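Local coordinates for putative antidote protein of plasmid maintenance system (Nostoc punctiforme, PDB 3CEC), which is probably a DNA-binding helix-turn-helix antidote protein of a plasmid maintenance (toxin-antitoxin) system, at residues Pro16-Val22 with Leu80-Val84. Residues are numbered along the deposited sequence; the frame is centred on the assembly and turned at random. Where two conformers were deposited one is given.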
loop_
_atom_site.group_PDB
_atom_site.type_symbol
_atom_site.label_atom_id
_atom_site.label_comp_id
_atom_site.label_asym_id
_atom_site.label_seq_id
_atom_site.Cartn_x
_atom_site.Cartn_y
_atom_site.Cartn_z
ATOM N N PRO A 16 1.252 7.762 7.524
ATOM C CA PRO A 16 0.675 6.433 7.568
ATOM C C PRO A 16 1.659 5.392 7.084
ATOM O O PRO A 16 2.591 5.691 6.311
ATOM C CB PRO A 16 -0.525 6.547 6.621
ATOM C CG PRO A 16 -0.109 7.607 5.618
ATOM C CD PRO A 16 0.625 8.605 6.485
ATOM N N ILE A 17 1.460 4.169 7.574
ATOM C CA ILE A 17 2.234 3.010 7.080
ATOM C C ILE A 17 1.584 2.528 5.791
ATOM O O ILE A 17 0.394 2.181 5.793
ATOM C CB ILE A 17 2.270 1.885 8.101
ATOM C CG1 ILE A 17 2.701 2.391 9.494
ATOM C CG2 ILE A 17 3.252 0.799 7.574
ATOM C CD1 ILE A 17 2.804 1.319 10.586
ATOM N N HIS A 18 2.326 2.607 4.662
ATOM C CA HIS A 18 1.839 2.138 3.314
ATOM C C HIS A 18 1.788 0.633 3.414
ATOM O O HIS A 18 2.629 0.014 4.087
ATOM C CB HIS A 18 2.739 2.529 2.077
ATOM C CG HIS A 18 2.099 2.310 0.701
ATOM N ND1 HIS A 18 1.443 3.326 0.028
ATOM C CD2 HIS A 18 2.058 1.231 -0.142
ATOM C CE1 HIS A 18 1.003 2.876 -1.133
ATOM N NE2 HIS A 18 1.375 1.612 -1.263
ATOM N N PRO A 19 0.799 0.048 2.750
ATOM C CA PRO A 19 0.742 -1.423 2.618
ATOM C C PRO A 19 2.036 -2.005 2.095
ATOM O O PRO A 19 2.474 -3.084 2.500
ATOM C CB PRO A 19 -0.382 -1.641 1.605
ATOM C CG PRO A 19 -1.215 -0.407 1.697
ATOM C CD PRO A 19 -0.394 0.698 2.187
ATOM N N GLY A 20 2.655 -1.287 1.188
ATOM C CA GLY A 20 3.880 -1.728 0.561
ATOM C C GLY A 20 5.022 -1.893 1.541
ATOM O O GLY A 20 5.875 -2.749 1.384
ATOM N N GLU A 21 5.018 -1.025 2.547
ATOM C CA GLU A 21 6.059 -1.069 3.565
ATOM C C GLU A 21 5.889 -2.312 4.427
ATOM O O GLU A 21 6.897 -2.974 4.823
ATOM C CB GLU A 21 6.050 0.188 4.439
ATOM C CG GLU A 21 6.410 1.436 3.649
ATOM C CD GLU A 21 6.304 2.728 4.471
ATOM O OE1 GLU A 21 5.196 3.116 4.915
ATOM O OE2 GLU A 21 7.359 3.359 4.648
ATOM N N VAL A 22 4.638 -2.662 4.651
ATOM C CA VAL A 22 4.343 -3.854 5.456
ATOM C C VAL A 22 4.735 -5.092 4.681
ATOM O O VAL A 22 5.387 -6.022 5.218
ATOM C CB VAL A 22 2.876 -3.949 5.879
ATOM C CG1 VAL A 22 2.619 -5.228 6.714
ATOM C CG2 VAL A 22 2.506 -2.647 6.703
ATOM N N LEU A 80 -5.312 -0.498 5.672
ATOM C CA LEU A 80 -3.993 0.141 5.440
ATOM C C LEU A 80 -4.060 1.144 4.281
ATOM O O LEU A 80 -3.685 2.296 4.412
ATOM C CB LEU A 80 -2.836 -0.844 5.242
ATOM C CG LEU A 80 -2.419 -1.604 6.450
ATOM C CD1 LEU A 80 -1.434 -2.681 6.017
ATOM C CD2 LEU A 80 -1.784 -0.661 7.526
ATOM N N GLN A 81 -4.626 0.713 3.182
ATOM C CA GLN A 81 -4.682 1.517 1.991
ATOM C C GLN A 81 -5.628 2.711 2.230
ATOM O O GLN A 81 -5.319 3.803 1.793
ATOM C CB GLN A 81 -5.163 0.706 0.775
ATOM C CG GLN A 81 -5.122 1.531 -0.483
ATOM C CD GLN A 81 -3.713 1.874 -0.879
ATOM O OE1 GLN A 81 -2.862 0.995 -1.072
ATOM N NE2 GLN A 81 -3.428 3.175 -0.988
ATOM N N GLN A 82 -6.784 2.495 2.865
ATOM C CA GLN A 82 -7.735 3.586 3.082
ATOM C C GLN A 82 -7.096 4.670 3.908
ATOM O O GLN A 82 -7.278 5.863 3.635
ATOM C CB GLN A 82 -8.984 3.073 3.769
ATOM C CG GLN A 82 -10.075 4.137 3.990
ATOM N N LYS A 83 -6.313 4.265 4.890
ATOM C CA LYS A 83 -5.648 5.261 5.794
ATOM C C LYS A 83 -4.658 6.101 5.041
ATOM O O LYS A 83 -4.554 7.327 5.247
ATOM C CB LYS A 83 -4.968 4.579 6.984
ATOM C CG LYS A 83 -5.972 4.217 8.021
ATOM C CD LYS A 83 -5.339 3.450 9.144
ATOM C CE LYS A 83 -6.270 3.337 10.319
ATOM N NZ LYS A 83 -6.731 4.693 10.730
ATOM N N VAL A 84 -3.935 5.465 4.144
ATOM C CA VAL A 84 -3.024 6.165 3.239
ATOM C C VAL A 84 -3.765 7.150 2.338
ATOM O O VAL A 84 -3.341 8.315 2.159
ATOM C CB VAL A 84 -2.205 5.182 2.348
ATOM C CG1 VAL A 84 -1.436 5.944 1.242
ATOM C CG2 VAL A 84 -1.250 4.432 3.237
HETATM O O HOH W 1 -1.919 2.950 6.542
#
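Leu80, Val84 and Pro19 bury the largest shares of the 381 Å² between the segments, with Pro16 next, where the loop leading into helix 19-30 passes over the long helix 74-101. The contact thus joins the entry to the first helix of the all-helical helix-turn-helix domain to its long C-terminal helix. Val84 sits between two prolines. Its CG2, anti to the carbonyl carbon because CG1 takes the position anti to N (chi1 170°), lies 4.0 Å from Pro19 CD and 3.8 Å from His18 CA, while the Pro16 ring crosses the valine at about a right angle, with Pro16 CG 4.0 Å from Val84 CA. One turn earlier, Leu80 CB rests 3.9 Å from Pro19 CG, and Leu80 CD1 reaches Val22 CG2, the two side chains again nearly perpendicular.

Polar groups join the segments less directly. A water bridges the backbones, donating to Leu80 O (2.8 Å) and to Ile17 O, the latter at a short 2.5 Å whose exact value is doubtful. Gln81 OE1 touches Pro19 CG at 3.5 Å without bonding to it; the bend at chi2 (67°) turns the amide back toward the proline. This amide is held from outside the pair, OE1 accepting from Ile58 N and NE2 donating to Asp85 OD1, which should limit its rotation. Within 16-22, His18 occupies the N-cap position and Glu21 OE1 accepts from His18 N through its anti lone pair (2.9 Å, N-H...O 160°), tying the first turn of helix 19-30 back to its cap.

Direct contact is therefore mainly van der Waals, proline rings against aliphatic branches. Two carbonyl oxygens, both acceptors, could not bond to each other, and one water supplies an O-H to each; the chemistry implies that the loop and first turn of helix 19-30 are held on helix 74-101 chiefly by apolar packing.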